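Local coordinates for protein family 88 glycosyl hydrolase (Bacteroides thetaiotaomicron, PDB 5NOA) that probably cleaves complex plant glycans such as those of gum arabic in the human gut, as an unsaturated rhamnogalacturonyl hydrolase or a related enzyme, at residues A[170-174]-A[241-245]; A[226-231]-A[290-295]; A[268-274]-A[319-323]. All coordinates share one frame; numbering follows the deposited sequence.

Contact 1: A[170-174]-A[241-245]; sequences TKLYN and KDLPE
Asn-174 reaches across to the main chain of Asp-242: its ND2 donates to Asp-242 O over 3.0 Å, a fairly straight bond (164° at the hydrogen). The acceptor lies close to the amide plane of Asn-174, while the donor sits tilted from the carbonyl plane of Asp-242. Asn-174 ND2 also passes across Asp-242 CB, the two side chains crossing at about a right angle. Amide and carboxylate planes stand 83° apart; OD2 is bound by a water instead.

Apolar contact runs beside this bond. Pro-244 CG touches Tyr-173 CE2 at 3.5 Å, meeting the ring obliquely; with CG anti to the backbone N (chi1 175°), Tyr-173 swings its ring toward the proline. Deeper down, Thr-170 CB packs on Asp-242 CB, and Thr-170 CG2 meets Leu-243 CD1 at 4.1 Å.

Two waters complete the joint. One donates to both Thr-170 O and Asp-242 O, the latter at 2.9 Å, so Asp-242 O receives two hydrogen bonds. The other links Thr-170 OG1 to Asp-242 OD2, donating to the carboxylate oxygen over 2.8 Å. Lys-171 NZ stays 4.1 Å from Asp-242 OD2, too far for a salt bridge; it makes one with Asp-126 instead.

Further out, Leu-182 of helix 180-196 covers Tyr-173, Leu-243 and Pro-244, and Leu-243 also packs on Arg-250 and Tyr-253 of helix 250-266. Asp-242 is the last helical residue before Leu-243 turns away, so the asparagine amide and the first water meet the carbonyl at a helix C-terminus. The contact thus docks the end of helix 226-242 on the side of helix 160-176 through one direct hydrogen bond and two bridging waters set beside apolar packing, with Lys-171 probably adding a mild electrostatic attraction.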
# COMPACT_ATOMS: atom_id res chain seq x y z
N THR A 170 -10.15 -9.54 -0.91
CA THR A 170 -9.79 -10.71 -0.11
C THR A 170 -10.39 -10.62 1.30
O THR A 170 -10.84 -11.64 1.84
CB THR A 170 -8.27 -10.89 -0.07
OG1 THR A 170 -7.63 -9.67 0.26
CG2 THR A 170 -7.71 -11.36 -1.39
N LYS A 171 -10.40 -9.44 1.93
CA LYS A 171 -10.96 -9.30 3.28
C LYS A 171 -12.45 -9.59 3.24
O LYS A 171 -12.98 -10.29 4.11
CB LYS A 171 -10.65 -7.95 3.85
CG LYS A 171 -9.18 -7.78 4.21
CD LYS A 171 -8.89 -6.34 4.63
CE LYS A 171 -7.42 -6.08 4.82
NZ LYS A 171 -6.89 -6.71 6.05
N LEU A 172 -13.15 -9.06 2.24
CA LEU A 172 -14.58 -9.31 2.18
C LEU A 172 -14.91 -10.74 1.80
O LEU A 172 -15.91 -11.27 2.27
CB LEU A 172 -15.31 -8.30 1.28
CG LEU A 172 -15.34 -6.85 1.84
CD1 LEU A 172 -15.99 -5.97 0.78
CD2 LEU A 172 -16.14 -6.76 3.13
N TYR A 173 -14.05 -11.36 1.00
CA TYR A 173 -14.22 -12.81 0.77
C TYR A 173 -14.17 -13.57 2.08
O TYR A 173 -14.99 -14.44 2.35
CB TYR A 173 -13.20 -13.37 -0.23
CG TYR A 173 -13.34 -14.85 -0.32
CD1 TYR A 173 -14.39 -15.40 -1.05
CD2 TYR A 173 -12.56 -15.71 0.44
CE1 TYR A 173 -14.61 -16.74 -1.10
CE2 TYR A 173 -12.77 -17.06 0.44
CZ TYR A 173 -13.80 -17.58 -0.35
OH TYR A 173 -13.99 -18.92 -0.36
N ASN A 174 -13.16 -13.29 2.89
CA ASN A 174 -12.99 -14.11 4.09
C ASN A 174 -14.14 -13.95 5.07
O ASN A 174 -14.42 -14.87 5.82
CB ASN A 174 -11.62 -13.85 4.74
CG ASN A 174 -10.47 -14.54 3.99
OD1 ASN A 174 -10.65 -15.56 3.37
ND2 ASN A 174 -9.28 -13.97 4.08
N LYS A 241 -1.50 -12.78 1.53
CA LYS A 241 -1.71 -13.04 2.96
C LYS A 241 -3.06 -13.68 3.25
O LYS A 241 -3.16 -14.60 4.07
CB LYS A 241 -1.56 -11.72 3.75
CG LYS A 241 -1.67 -11.85 5.24
CD LYS A 241 -1.44 -10.48 5.88
CE LYS A 241 -1.43 -10.49 7.38
NZ LYS A 241 -1.36 -9.08 7.85
N ASP A 242 -4.10 -13.19 2.58
CA ASP A 242 -5.46 -13.58 2.92
C ASP A 242 -6.17 -14.47 1.92
O ASP A 242 -7.19 -15.05 2.26
CB ASP A 242 -6.25 -12.31 3.22
CG ASP A 242 -5.85 -11.71 4.59
OD1 ASP A 242 -5.45 -12.46 5.55
OD2 ASP A 242 -5.92 -10.49 4.72
N LEU A 243 -5.66 -14.60 0.70
CA LEU A 243 -6.31 -15.41 -0.31
C LEU A 243 -6.30 -16.89 0.11
O LEU A 243 -5.27 -17.39 0.57
CB LEU A 243 -5.55 -15.25 -1.63
CG LEU A 243 -6.21 -15.82 -2.87
CD1 LEU A 243 -7.45 -15.04 -3.27
CD2 LEU A 243 -5.25 -15.85 -4.04
N PRO A 244 -7.40 -17.63 -0.10
CA PRO A 244 -7.36 -19.06 0.21
C PRO A 244 -6.31 -19.77 -0.61
O PRO A 244 -6.11 -19.43 -1.79
CB PRO A 244 -8.75 -19.57 -0.17
CG PRO A 244 -9.59 -18.40 -0.28
CD PRO A 244 -8.73 -17.21 -0.53
N GLU A 245 -5.66 -20.75 0.00
CA GLU A 245 -4.55 -21.46 -0.64
C GLU A 245 -5.04 -22.21 -1.89
O GLU A 245 -4.25 -22.57 -2.75
CB GLU A 245 -3.83 -22.39 0.39
CG GLU A 245 -4.67 -23.58 0.84
CD GLU A 245 -4.05 -24.43 1.95
OE1 GLU A 245 -2.88 -24.84 1.78
OE2 GLU A 245 -4.74 -24.72 2.96
O HOH W 1 -9.40 -13.99 0.70
O HOH W 2 -5.92 -9.05 2.35

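Contact 2: A[226-231]-A[290-295]; sequences ARGDGW and SGTAFF
One face of the Trp-231 indole carries the Phe-294 ring, whose CE2 lies 3.7 Å above the plane and toward the rim. The planes are inclined by 38°, an oblique meeting in which Phe-294 CZ comes within 3.3 Å of Trp-231 CZ3. Arg-227 CG lies at the edge of the same phenylalanine. Phe-295 receives Asp-229 CB at its edge, in plane, while its CE1 approaches Gly-230 N to 3.3 Å.

In one of two modelled conformers, the Arg-227 guanidinium meets Ser-290 OG at its edge: NH1 donates over 3.1 Å, in plane and nearly straight. NH1 also bonds to Gln-339 O, and Ser-290 OG to Glu-288.

Gly-230 and Gly-291, lacking side chains, let the backbones approach. Gly-291 CA lies 3.9 Å from Arg-227 CA, and Phe-294 CB rests on Gly-230 O. The axes of the two short segments come within 7.6 Å, inclined by 24°.

Such near-parallel packing in the core is consistent with the inner ring of the (alpha/alpha)6 barrel expected of family 88. Phe-359 and Ala-363 of helix 358-377 flank Arg-227 and Phe-294, Met-164 of helix 160-176 touches Trp-231, helix 250-266 reaches Phe-295, and Asp-229 OD2 accepts from Tyr-204 N of strand 203-204.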
# COMPACT_ATOMS: atom_id res chain seq x y z
N ALA A 226 8.14 5.12 -8.33
CA ALA A 226 8.43 4.25 -7.20
C ALA A 226 7.23 4.07 -6.30
O ALA A 226 6.91 2.94 -5.94
CB ALA A 226 9.59 4.81 -6.39
N ARG A 227 6.55 5.14 -5.89
CA ARG A 227 5.40 4.92 -5.01
C ARG A 227 4.36 4.05 -5.71
O ARG A 227 3.78 3.20 -5.07
CB ARG A 227 4.79 6.21 -4.47
CG ARG A 227 3.63 5.87 -3.54
CD ARG A 227 3.19 6.97 -2.58
NE ARG A 227 2.61 8.16 -3.22
CZ ARG A 227 3.11 9.40 -3.15
NH1 ARG A 227 4.27 9.65 -2.57
NH2 ARG A 227 2.44 10.40 -3.73
N GLY A 228 4.16 4.25 -7.01
CA GLY A 228 3.20 3.44 -7.79
C GLY A 228 3.48 1.93 -7.65
O GLY A 228 2.60 1.13 -7.35
N ASP A 229 4.73 1.57 -7.94
CA ASP A 229 5.10 0.18 -7.81
C ASP A 229 5.10 -0.31 -6.36
O ASP A 229 4.84 -1.50 -6.13
CB ASP A 229 6.41 -0.11 -8.51
CG ASP A 229 6.21 -0.22 -9.97
OD1 ASP A 229 6.03 0.85 -10.64
OD2 ASP A 229 6.14 -1.36 -10.48
N GLY A 230 5.39 0.58 -5.44
CA GLY A 230 5.28 0.24 -4.03
C GLY A 230 3.88 -0.16 -3.65
O GLY A 230 3.68 -1.18 -3.00
N TRP A 231 2.89 0.60 -4.09
CA TRP A 231 1.51 0.25 -3.84
C TRP A 231 1.21 -1.14 -4.37
O TRP A 231 0.56 -1.96 -3.71
CB TRP A 231 0.52 1.20 -4.50
CG TRP A 231 0.47 2.62 -3.99
CD1 TRP A 231 0.74 3.72 -4.72
CD2 TRP A 231 -0.02 3.09 -2.73
NE1 TRP A 231 0.49 4.85 -3.99
CE2 TRP A 231 0.02 4.49 -2.77
CE3 TRP A 231 -0.50 2.49 -1.57
CZ2 TRP A 231 -0.39 5.30 -1.71
CZ3 TRP A 231 -0.94 3.30 -0.53
CH2 TRP A 231 -0.85 4.69 -0.61
N SER A 290 8.29 6.83 0.66
CA SER A 290 7.07 6.04 0.56
C SER A 290 7.22 4.81 -0.31
O SER A 290 6.83 3.70 0.10
CB SER A 290 5.87 6.90 0.15
OG SER A 290 6.03 7.49 -1.13
N GLY A 291 7.79 4.97 -1.51
CA GLY A 291 8.07 3.77 -2.35
C GLY A 291 8.96 2.80 -1.64
O GLY A 291 8.63 1.64 -1.48
N THR A 292 10.09 3.30 -1.16
CA THR A 292 11.03 2.49 -0.45
C THR A 292 10.37 1.72 0.69
O THR A 292 10.63 0.52 0.88
CB THR A 292 12.17 3.35 0.12
OG1 THR A 292 12.80 4.04 -0.95
CG2 THR A 292 13.22 2.57 0.89
N ALA A 293 9.54 2.36 1.48
CA ALA A 293 8.88 1.69 2.62
C ALA A 293 7.94 0.59 2.15
O ALA A 293 7.91 -0.49 2.70
CB ALA A 293 8.14 2.72 3.49
N PHE A 294 7.13 0.87 1.13
CA PHE A 294 6.25 -0.16 0.60
C PHE A 294 7.06 -1.34 0.08
O PHE A 294 6.64 -2.48 0.23
CB PHE A 294 5.33 0.36 -0.50
CG PHE A 294 4.16 1.19 -0.02
CD1 PHE A 294 3.26 0.69 0.91
CD2 PHE A 294 3.94 2.46 -0.52
CE1 PHE A 294 2.18 1.44 1.36
CE2 PHE A 294 2.85 3.21 -0.10
CZ PHE A 294 1.98 2.70 0.86
N PHE A 295 8.19 -1.08 -0.58
CA PHE A 295 9.02 -2.18 -1.07
C PHE A 295 9.62 -2.97 0.09
O PHE A 295 9.75 -4.19 -0.01
CB PHE A 295 10.15 -1.67 -1.97
CG PHE A 295 9.68 -1.01 -3.25
CD1 PHE A 295 8.67 -1.54 -4.04
CD2 PHE A 295 10.34 0.10 -3.73
CE1 PHE A 295 8.30 -0.95 -5.23
CE2 PHE A 295 9.97 0.69 -4.91
CZ PHE A 295 8.94 0.18 -5.67

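Contact 3: A[268-274]-A[319-323]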
# COMPACT_ATOMS: atom_id res chain seq x y z
N GLN A 268 17.18 -1.03 -6.97
CA GLN A 268 17.46 -0.30 -5.74
C GLN A 268 18.70 0.55 -5.92
O GLN A 268 19.67 0.10 -6.53
CB GLN A 268 17.66 -1.30 -4.59
CG GLN A 268 17.86 -0.67 -3.23
CD GLN A 268 18.11 -1.72 -2.15
OE1 GLN A 268 18.83 -2.68 -2.37
NE2 GLN A 268 17.53 -1.53 -0.98
N GLN A 269 18.69 1.77 -5.39
CA GLN A 269 19.91 2.55 -5.47
C GLN A 269 20.97 1.96 -4.54
O GLN A 269 20.66 1.30 -3.54
CB GLN A 269 19.69 4.00 -5.08
CG GLN A 269 18.72 4.73 -5.98
CD GLN A 269 19.19 4.76 -7.41
OE1 GLN A 269 20.36 4.98 -7.68
NE2 GLN A 269 18.32 4.42 -8.33
N PRO A 270 22.23 2.21 -4.85
CA PRO A 270 23.30 1.81 -3.91
C PRO A 270 23.07 2.25 -2.42
O PRO A 270 23.46 1.56 -1.47
CB PRO A 270 24.53 2.44 -4.54
CG PRO A 270 24.20 2.51 -6.02
CD PRO A 270 22.77 2.85 -6.07
N GLU A 271 22.44 3.41 -2.24
CA GLU A 271 22.17 3.99 -0.93
C GLU A 271 20.99 3.32 -0.20
O GLU A 271 20.73 3.64 0.96
CB GLU A 271 21.83 5.47 -1.11
CG GLU A 271 23.00 6.29 -1.56
CD GLU A 271 23.17 6.42 -3.07
OE1 GLU A 271 22.44 5.78 -3.90
OE2 GLU A 271 24.07 7.20 -3.41
N GLY A 272 20.26 2.44 -0.87
CA GLY A 272 19.20 1.64 -0.22
C GLY A 272 17.77 2.04 -0.49
O GLY A 272 16.86 1.25 -0.29
N TYR A 273 17.59 3.26 -0.96
CA TYR A 273 16.28 3.75 -1.39
C TYR A 273 16.04 3.50 -2.86
O TYR A 273 16.96 3.14 -3.60
CB TYR A 273 16.11 5.22 -1.00
CG TYR A 273 17.14 6.17 -1.53
CD1 TYR A 273 17.12 6.59 -2.85
CD2 TYR A 273 18.14 6.65 -0.72
CE1 TYR A 273 18.07 7.48 -3.33
CE2 TYR A 273 19.09 7.52 -1.21
CZ TYR A 273 19.04 7.94 -2.52
OH TYR A 273 19.96 8.82 -3.04
N TRP A 274 14.80 3.77 -3.28
CA TRP A 274 14.42 3.85 -4.66
C TRP A 274 14.08 5.29 -4.98
O TRP A 274 13.39 5.95 -4.22
CB TRP A 274 13.23 2.96 -4.95
CG TRP A 274 13.57 1.50 -5.03
CD1 TRP A 274 13.69 0.76 -6.15
CD2 TRP A 274 13.76 0.59 -3.93
NE1 TRP A 274 13.94 -0.55 -5.84
CE2 TRP A 274 13.97 -0.68 -4.48
CE3 TRP A 274 13.73 0.72 -2.55
CZ2 TRP A 274 14.18 -1.79 -3.70
CZ3 TRP A 274 13.94 -0.40 -1.77
CH2 TRP A 274 14.14 -1.62 -2.35
N LYS A 319 19.48 -3.14 3.22
CA LYS A 319 19.90 -1.81 2.78
C LYS A 319 18.74 -0.84 2.85
O LYS A 319 18.93 0.34 3.18
CB LYS A 319 20.47 -1.87 1.36
CG LYS A 319 21.85 -2.45 1.26
CD LYS A 319 22.41 -2.31 -0.15
CE LYS A 319 21.97 -3.45 -1.01
NZ LYS A 319 22.65 -3.36 -2.33
N ALA A 320 17.53 -1.30 2.51
CA ALA A 320 16.35 -0.44 2.57
C ALA A 320 16.00 -0.02 4.00
O ALA A 320 15.72 1.15 4.26
CB ALA A 320 15.18 -1.10 1.89
N TRP A 321 16.04 -0.99 4.90
CA TRP A 321 15.76 -0.67 6.31
C TRP A 321 16.80 0.25 6.89
O TRP A 321 16.51 1.11 7.70
CB TRP A 321 15.60 -1.94 7.17
CG TRP A 321 15.31 -1.55 8.58
CD1 TRP A 321 16.19 -1.57 9.61
CD2 TRP A 321 14.11 -0.97 9.07
NE1 TRP A 321 15.59 -1.05 10.74
CE2 TRP A 321 14.32 -0.68 10.43
CE3 TRP A 321 12.86 -0.68 8.48
CZ2 TRP A 321 13.33 -0.09 11.20
CZ3 TRP A 321 11.89 -0.09 9.26
CH2 TRP A 321 12.14 0.19 10.61
N LYS A 322 18.06 0.07 6.48
CA LYS A 322 19.08 0.98 6.87
C LYS A 322 18.74 2.45 6.49
O LYS A 322 18.82 3.36 7.30
CB LYS A 322 20.39 0.51 6.30
CG LYS A 322 21.50 1.47 6.51
CD LYS A 322 22.81 0.84 6.07
CE LYS A 322 23.94 1.84 6.05
NZ LYS A 322 24.35 2.10 7.44
N TYR A 323 18.31 2.65 5.25
CA TYR A 323 17.85 3.96 4.83
C TYR A 323 16.67 4.43 5.68
O TYR A 323 16.64 5.58 6.14
CB TYR A 323 17.47 3.93 3.33
CG TYR A 323 16.60 5.12 2.98
CD1 TYR A 323 17.13 6.40 2.83
CD2 TYR A 323 15.23 4.99 2.91
CE1 TYR A 323 16.33 7.49 2.61
CE2 TYR A 323 14.42 6.08 2.66
CZ TYR A 323 14.97 7.34 2.53
OH TYR A 323 14.21 8.48 2.32
O HOH W 3 20.73 -3.70 -3.91
O HOH W 4 21.48 -1.42 -3.84
O HOH W 5 21.30 1.83 3.05
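Aromatic packing leads: the edge of Tyr-273 points at the face of Tyr-323, with centroids 5.4 Å apart and planes at 65°. Tyr-273 CB makes a CH-pi contact over the centre of the same face, 3.9 Å from the centroid. Tyr-273 CG between its backbone N and carbonyl carbon (chi1 57°) is consistent with methylene and ring edge lying together against Tyr-323. Nearby, Ala-320 CB packs at the edge of the Trp-274 indole, 3.9 Å from CZ3.

Across the segments the backbones meet in a C-H...O contact, Ala-320 CA to Gly-272 O at 3.4 Å. Gly-272 ends the type I turn from Gln-269 with a positive phi (105°) and, having no side chain, lets the turn sit directly on the helix. Gln-268 NE2 donates to Gly-272 O too, over 2.9 Å, and to Val-316 O, so the glutamine spans loop and helix.

Water between Gln-268 OE1 and Lys-319 NZ is modelled at two closely spaced sites, possibly not both filled at once. A further water donates to Glu-271 O and Lys-319 O, each at 2.8 Å.

Tyr-323 OH is tied to Thr-289 and Trp-274 NE1 to Val-264 O, anchoring these rings in the surrounding fold. The loop is therefore seated on helix 310-328 by aromatic packing, while its more exposed Gln-268 and Glu-271 reach Lys-319 through water.

In the fold
From the N terminus, helix 160-176 opens contact 1 at 170-174. Contact 2 opens next, at the start of helix 226-242, and the far end of that helix closes contact 1, so the two cross while sharing one helix, their centres 23 Å apart. After helix 250-266 the loop 268-274 opens contact 3; helix 289-304 then closes contact 2, and helix 310-328 closes contact 3, a second crossing. Contacts 1 and 3 follow in series on opposite sides of the chain's centre. Contacts 2 and 3 touch through Thr-292 and Phe-295, which meet Tyr-273, Trp-274 and Tyr-323, joining the buried helix pair to the peripheral loop.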